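Local coordinates for DNA repair protein RecN (Deinococcus radiodurans, PDB 4ABY) that probably takes part in recombinational repair of DNA double-strand breaks as an SMC-like ATPase, whose head domain this is, at residues Q146-Q154 and D315-E323. Numbering follows the deposited sequence.
Sequences QGRLTIHWQ and DTPSVVFDE
Strands 149-152 and 318-321 run parallel, their axes 14° apart, where Ile-151 pairs with Val-320: Val-320 N donates to Thr-150 O and Val-320 O accepts from His-152 N. This exemplifies how an edge strand joins the parallel core of a P-loop NTPase. On one face Ile-151 lies alongside Val-320, its CG1 3.6 Å from Val-320 CB. On the other, His-152 lies beside Phe-321, ring planes inclined at 33°, and His-152 CD2 also meets Val-319 CG1 at 3.5 Å. Val-319 CG1 stands anti to the backbone N (chi1 -176°), which carries this methyl to the imidazole. At the N-terminal end the hydroxyls of Thr-150 and Thr-316 meet, OG1 to OG1 2.8 Å, while Thr-316 OG1 donates to Ser-318 O from above the carbonyl plane. Beyond the strands, Gln-154 bends at chi2, and its NE2 reaches Asp-322 OD2 at 2.9 Å in a nearly straight bond, on the anti side of the carboxylate and somewhat out of its plane. A leucine in place of Gln-154 would probably leave Asp-322 OD2 without this amide donor and the carboxylate less firmly oriented. Trp-153 NE1 donates in its ring plane to Glu-323 OE1, 3.0 Å away. Asp-322 also touches Lys-73 of the predicted ATP-binding loop, consistent with a Walker B position. Helix 69-83 packs against Leu-149 and Val-320, helix 298-312 against His-152 and Phe-321; strand 348-352 flanks 318-321, leaving 149-152 outermost in the sheet.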
loop_
_atom_site.group_PDB
_atom_site.type_symbol
_atom_site.label_atom_id
_atom_site.label_comp_id
_atom_site.label_asym_id
_atom_site.label_seq_id
_atom_site.Cartn_x
_atom_site.Cartn_y
_atom_site.Cartn_z
ATOM N N GLN A 146 6.201 -1.789 9.019
ATOM C CA GLN A 146 5.525 -0.700 8.320
ATOM C C GLN A 146 6.515 0.283 7.708
ATOM O O GLN A 146 6.124 1.228 7.021
ATOM C CB GLN A 146 4.574 0.039 9.257
ATOM C CG GLN A 146 3.309 -0.725 9.575
ATOM C CD GLN A 146 2.482 -0.037 10.633
ATOM O OE1 GLN A 146 2.935 0.917 11.266
ATOM N NE2 GLN A 146 1.260 -0.518 10.835
ATOM N N GLY A 147 7.798 0.066 7.970
ATOM C CA GLY A 147 8.832 0.861 7.342
ATOM C C GLY A 147 9.392 0.129 6.140
ATOM O O GLY A 147 10.199 0.675 5.389
ATOM N N ARG A 148 8.952 -1.113 5.958
ATOM C CA ARG A 148 9.472 -1.974 4.903
ATOM C C ARG A 148 8.389 -2.367 3.899
ATOM O O ARG A 148 8.617 -2.360 2.689
ATOM C CB ARG A 148 10.084 -3.244 5.503
ATOM C CG ARG A 148 11.185 -3.022 6.534
ATOM C CD ARG A 148 12.369 -2.268 5.954
ATOM N NE ARG A 148 13.580 -2.432 6.757
ATOM C CZ ARG A 148 13.823 -1.790 7.899
ATOM N NH1 ARG A 148 12.929 -0.940 8.395
ATOM N NH2 ARG A 148 14.959 -2.002 8.554
ATOM N N LEU A 149 7.215 -2.718 4.417
ATOM C CA LEU A 149 6.119 -3.220 3.598
ATOM C C LEU A 149 4.925 -2.281 3.558
ATOM O O LEU A 149 4.630 -1.582 4.522
ATOM C CB LEU A 149 5.646 -4.573 4.121
ATOM C CG LEU A 149 6.236 -5.832 3.492
ATOM C CD1 LEU A 149 5.569 -7.055 4.092
ATOM C CD2 LEU A 149 6.046 -5.807 1.987
ATOM N N THR A 150 4.229 -2.288 2.429
ATOM C CA THR A 150 2.946 -1.617 2.300
ATOM C C THR A 150 2.034 -2.522 1.492
ATOM O O THR A 150 2.289 -2.760 0.318
ATOM C CB THR A 150 3.076 -0.293 1.548
ATOM O OG1 THR A 150 3.837 0.634 2.327
ATOM C CG2 THR A 150 1.708 0.288 1.287
ATOM N N ILE A 151 0.990 -3.052 2.114
ATOM C CA ILE A 151 0.018 -3.840 1.371
ATOM C C ILE A 151 -1.235 -3.014 1.136
ATOM O O ILE A 151 -1.830 -2.511 2.085
ATOM C CB ILE A 151 -0.371 -5.127 2.103
ATOM C CG1 ILE A 151 0.771 -6.141 2.050
ATOM C CG2 ILE A 151 -1.617 -5.726 1.484
ATOM C CD1 ILE A 151 1.754 -6.005 3.169
ATOM N N HIS A 152 -1.639 -2.873 -0.122
ATOM C CA HIS A 152 -2.759 -1.991 -0.430
ATOM C C HIS A 152 -4.104 -2.671 -0.585
ATOM O O HIS A 152 -4.204 -3.814 -1.030
ATOM C CB HIS A 152 -2.467 -1.084 -1.621
ATOM C CG HIS A 152 -1.604 0.088 -1.279
ATOM N ND1 HIS A 152 -1.901 0.953 -0.249
ATOM C CD2 HIS A 152 -0.451 0.536 -1.826
ATOM C CE1 HIS A 152 -0.967 1.883 -0.177
ATOM N NE2 HIS A 152 -0.075 1.654 -1.124
ATOM N N TRP A 153 -5.131 -1.898 -0.240
ATOM C CA TRP A 153 -6.472 -2.390 0.013
ATOM C C TRP A 153 -6.445 -2.931 1.442
ATOM O O TRP A 153 -6.913 -2.258 2.353
ATOM C CB TRP A 153 -6.906 -3.373 -1.089
ATOM C CG TRP A 153 -8.027 -4.370 -0.836
ATOM C CD1 TRP A 153 -8.415 -5.357 -1.698
ATOM C CD2 TRP A 153 -8.869 -4.503 0.321
ATOM N NE1 TRP A 153 -9.434 -6.091 -1.158
ATOM C CE2 TRP A 153 -9.733 -5.592 0.081
ATOM C CE3 TRP A 153 -8.981 -3.817 1.530
ATOM C CZ2 TRP A 153 -10.691 -6.004 1.002
ATOM C CZ3 TRP A 153 -9.925 -4.231 2.444
ATOM C CH2 TRP A 153 -10.771 -5.313 2.174
ATOM N N GLN A 154 -5.846 -4.091 1.669
ATOM C CA GLN A 154 -5.898 -4.684 3.010
ATOM C C GLN A 154 -5.236 -3.871 4.130
ATOM O O GLN A 154 -5.667 -3.941 5.278
ATOM C CB GLN A 154 -5.347 -6.110 3.014
ATOM C CG GLN A 154 -6.303 -7.136 2.476
ATOM C CD GLN A 154 -6.224 -7.266 0.974
ATOM O OE1 GLN A 154 -5.591 -6.457 0.299
ATOM N NE2 GLN A 154 -6.865 -8.296 0.440
ATOM N N ASP A 315 6.375 5.210 0.241
ATOM C CA ASP A 315 7.164 5.497 1.437
ATOM C C ASP A 315 7.863 4.261 1.997
ATOM O O ASP A 315 8.433 4.302 3.088
ATOM C CB ASP A 315 6.308 6.174 2.518
ATOM C CG ASP A 315 5.003 5.436 2.794
ATOM O OD1 ASP A 315 4.419 4.860 1.848
ATOM O OD2 ASP A 315 4.549 5.444 3.960
ATOM N N THR A 316 7.827 3.173 1.237
ATOM C CA THR A 316 8.469 1.929 1.635
ATOM C C THR A 316 9.121 1.259 0.430
ATOM O O THR A 316 8.653 1.412 -0.696
ATOM C CB THR A 316 7.461 0.953 2.260
ATOM O OG1 THR A 316 6.445 0.632 1.299
ATOM C CG2 THR A 316 6.814 1.565 3.494
ATOM N N PRO A 317 10.207 0.508 0.664
ATOM C CA PRO A 317 10.950 -0.164 -0.409
ATOM C C PRO A 317 10.095 -1.165 -1.177
ATOM O O PRO A 317 10.344 -1.391 -2.361
ATOM C CB PRO A 317 12.069 -0.902 0.344
ATOM C CG PRO A 317 11.634 -0.944 1.768
ATOM C CD PRO A 317 10.830 0.297 1.980
ATOM N N SER A 318 9.113 -1.759 -0.504
ATOM C CA SER A 318 8.250 -2.769 -1.115
ATOM C C SER A 318 6.790 -2.398 -0.943
ATOM O O SER A 318 6.385 -1.930 0.118
ATOM C CB SER A 318 8.500 -4.139 -0.489
ATOM O OG SER A 318 9.857 -4.523 -0.630
ATOM N N VAL A 319 6.007 -2.601 -2.000
ATOM C CA VAL A 319 4.574 -2.313 -1.985
ATOM C C VAL A 319 3.777 -3.464 -2.599
ATOM O O VAL A 319 4.235 -4.115 -3.536
ATOM C CB VAL A 319 4.252 -1.013 -2.744
ATOM C CG1 VAL A 319 2.772 -0.681 -2.621
ATOM C CG2 VAL A 319 5.108 0.132 -2.224
ATOM N N VAL A 320 2.608 -3.737 -2.031
ATOM C CA VAL A 320 1.766 -4.823 -2.513
ATOM C C VAL A 320 0.363 -4.348 -2.871
ATOM O O VAL A 320 -0.292 -3.665 -2.085
ATOM C CB VAL A 320 1.661 -5.957 -1.477
ATOM C CG1 VAL A 320 0.629 -6.984 -1.917
ATOM C CG2 VAL A 320 3.019 -6.611 -1.268
ATOM N N PHE A 321 -0.095 -4.726 -4.059
ATOM C CA PHE A 321 -1.434 -4.380 -4.507
ATOM C C PHE A 321 -2.205 -5.671 -4.731
ATOM O O PHE A 321 -1.727 -6.573 -5.417
ATOM C CB PHE A 321 -1.377 -3.565 -5.800
ATOM C CG PHE A 321 -0.608 -2.282 -5.674
ATOM C CD1 PHE A 321 -1.237 -1.118 -5.266
ATOM C CD2 PHE A 321 0.746 -2.240 -5.962
ATOM C CE1 PHE A 321 -0.533 0.065 -5.150
ATOM C CE2 PHE A 321 1.457 -1.059 -5.848
ATOM C CZ PHE A 321 0.816 0.094 -5.441
ATOM N N ASP A 322 -3.409 -5.739 -4.220
ATOM C CA ASP A 322 -4.237 -6.888 -4.431
ATOM C C ASP A 322 -5.421 -6.530 -5.267
ATOM O O ASP A 322 -6.130 -5.619 -4.960
ATOM C CB ASP A 322 -4.804 -7.335 -3.115
ATOM C CG ASP A 322 -5.500 -8.640 -3.200
ATOM O OD1 ASP A 322 -5.170 -9.436 -4.076
ATOM O OD2 ASP A 322 -6.367 -8.879 -2.377
ATOM N N GLU A 323 -5.689 -7.254 -6.318
ATOM C CA GLU A 323 -6.892 -6.940 -6.977
ATOM C C GLU A 323 -6.912 -5.699 -7.754
ATOM O O GLU A 323 -7.955 -5.191 -7.951
ATOM C CB GLU A 323 -7.954 -6.794 -5.907
ATOM C CG GLU A 323 -8.816 -8.024 -5.703
ATOM C CD GLU A 323 -9.952 -7.779 -4.787
ATOM O OE1 GLU A 323 -9.760 -7.804 -3.586
ATOM O OE2 GLU A 323 -11.060 -7.567 -5.256
#